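Local coordinates for 457aa long hypothetical protein (Pyrococcus horikoshii, PDB 2CSU) that is of unknown function but belongs to the succinyl-CoA ligase-like proteins, with a Rossmann-type CoA-binding domain at its N-terminal end, at residues Glu110-Leu113 / Val114-His118. Sequence-based numbering, arbitrary orientation.
Sequences EKEL and VEIAH
Lys-111, Glu-112 and Glu-115 bring their charged ends together on the outer side of helix 104-120, forming a salt-bridge network within little more than one turn. Successive kinks along the Lys-111 chain curl it toward the C-terminal end of the helix, bringing CE and NZ beside the Glu-115 carboxylate. Its NZ makes a salt bridge of 3.1 Å to OE1 of the adjacent Glu-112 and a longer, weak one of 3.5 Å to OE1 of Glu-115, the i to i+4 partner. With CG anti to the backbone N (chi1 177°) and a bend at chi2 (52°), Glu-112 swings its carboxylate forward along the helix. Its OE1 comes within 3.0 Å of Glu-115 OE1, two like-charged acceptors with their carboxylate planes 83° apart. The other oxygen, OE2, lies 3.4 Å from CG1 of Ile-116, so this carboxylate also rests against a hydrocarbon chain.

Beneath these groups the regular i to i+4 bonds continue, among them Glu-115 N to Lys-111 O at 2.8 Å. Leu-113 and Ile-116 are buried against Leu-81 of helix 74-87, beside which this helix packs in the Rossmann-type domain, where it links parallel strands 91-94 and 123-125. Glu-110 instead turns inward, its OE1 accepting hydrogen bonds from Asn-184 ND2 and Gly-100 N.

The Lys-111 ammonium probably offsets part of the repulsion between the two carboxylates, with Glu-112 its nearer partner. Their crowding would tend to favour protonation and the lysine to oppose it, so the net shift is uncertain; a lattice contact touching both glutamates could also influence how they sit.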
loop_
_atom_site.group_PDB
_atom_site.type_symbol
_atom_site.label_atom_id
_atom_site.label_comp_id
_atom_site.label_asym_id
_atom_site.label_seq_id
_atom_site.Cartn_x
_atom_site.Cartn_y
_atom_site.Cartn_z
ATOM N N GLU A 110 25.714 13.682 -26.650
ATOM C CA GLU A 110 24.296 13.398 -26.702
ATOM C C GLU A 110 23.652 14.146 -27.853
ATOM O O GLU A 110 22.896 13.560 -28.630
ATOM C CB GLU A 110 23.637 13.768 -25.370
ATOM C CG GLU A 110 22.152 13.485 -25.318
ATOM C CD GLU A 110 21.647 13.358 -23.905
ATOM O OE1 GLU A 110 21.979 12.351 -23.256
ATOM O OE2 GLU A 110 20.930 14.261 -23.435
ATOM N N LYS A 111 23.965 15.434 -27.970
ATOM C CA LYS A 111 23.414 16.250 -29.047
ATOM C C LYS A 111 23.801 15.700 -30.411
ATOM O O LYS A 111 23.003 15.720 -31.343
ATOM C CB LYS A 111 23.909 17.696 -28.954
ATOM C CG LYS A 111 23.690 18.462 -30.256
ATOM C CD LYS A 111 24.961 19.139 -30.747
ATOM C CE LYS A 111 25.076 19.044 -32.278
ATOM N NZ LYS A 111 26.168 18.121 -32.710
ATOM N N GLU A 112 25.041 15.239 -30.525
ATOM C CA GLU A 112 25.534 14.685 -31.773
ATOM C C GLU A 112 24.726 13.441 -32.123
ATOM O O GLU A 112 24.436 13.208 -33.296
ATOM C CB GLU A 112 27.034 14.363 -31.651
ATOM C CG GLU A 112 27.686 13.706 -32.875
ATOM C CD GLU A 112 27.438 14.457 -34.178
ATOM O OE1 GLU A 112 27.340 15.699 -34.153
ATOM O OE2 GLU A 112 27.354 13.801 -35.240
ATOM N N LEU A 113 24.351 12.658 -31.112
ATOM C CA LEU A 113 23.547 11.451 -31.342
ATOM C C LEU A 113 22.208 11.854 -31.949
ATOM O O LEU A 113 21.733 11.232 -32.888
ATOM C CB LEU A 113 23.277 10.686 -30.041
ATOM C CG LEU A 113 24.388 9.964 -29.275
ATOM C CD1 LEU A 113 23.758 9.168 -28.135
ATOM C CD2 LEU A 113 25.157 9.024 -30.196
ATOM N N VAL A 114 21.609 12.909 -31.406
ATOM C CA VAL A 114 20.323 13.395 -31.893
ATOM C C VAL A 114 20.476 13.949 -33.305
ATOM O O VAL A 114 19.642 13.701 -34.181
ATOM C CB VAL A 114 19.766 14.466 -30.939
ATOM C CG1 VAL A 114 18.482 15.066 -31.495
ATOM C CG2 VAL A 114 19.507 13.832 -29.576
ATOM N N GLU A 115 21.563 14.681 -33.524
ATOM C CA GLU A 115 21.851 15.247 -34.833
ATOM C C GLU A 115 21.952 14.117 -35.869
ATOM O O GLU A 115 21.440 14.228 -36.985
ATOM C CB GLU A 115 23.168 16.039 -34.786
ATOM C CG GLU A 115 23.573 16.639 -36.135
ATOM C CD GLU A 115 24.626 17.728 -36.005
ATOM O OE1 GLU A 115 25.838 17.421 -36.090
ATOM O OE2 GLU A 115 24.232 18.897 -35.808
ATOM N N ILE A 116 22.617 13.028 -35.498
ATOM C CA ILE A 116 22.748 11.908 -36.417
ATOM C C ILE A 116 21.377 11.317 -36.702
ATOM O O ILE A 116 21.059 10.993 -37.843
ATOM C CB ILE A 116 23.662 10.804 -35.847
ATOM C CG1 ILE A 116 25.114 11.287 -35.823
ATOM C CG2 ILE A 116 23.540 9.540 -36.688
ATOM C CD1 ILE A 116 26.112 10.239 -35.309
ATOM N N ALA A 117 20.555 11.189 -35.668
ATOM C CA ALA A 117 19.226 10.624 -35.853
ATOM C C ALA A 117 18.408 11.450 -36.826
ATOM O O ALA A 117 17.817 10.907 -37.747
ATOM C CB ALA A 117 18.498 10.514 -34.518
ATOM N N HIS A 118 18.375 12.761 -36.623
ATOM C CA HIS A 118 17.601 13.635 -37.499
ATOM C C HIS A 118 18.042 13.521 -38.957
ATOM O O HIS A 118 17.223 13.628 -39.870
ATOM C CB HIS A 118 17.697 15.092 -37.017
ATOM C CG HIS A 118 17.039 15.329 -35.690
ATOM N ND1 HIS A 118 16.455 14.321 -34.955
ATOM C CD2 HIS A 118 16.876 16.464 -34.965
ATOM C CE1 HIS A 118 15.958 14.821 -33.835
ATOM N NE2 HIS A 118 16.200 16.119 -33.819
#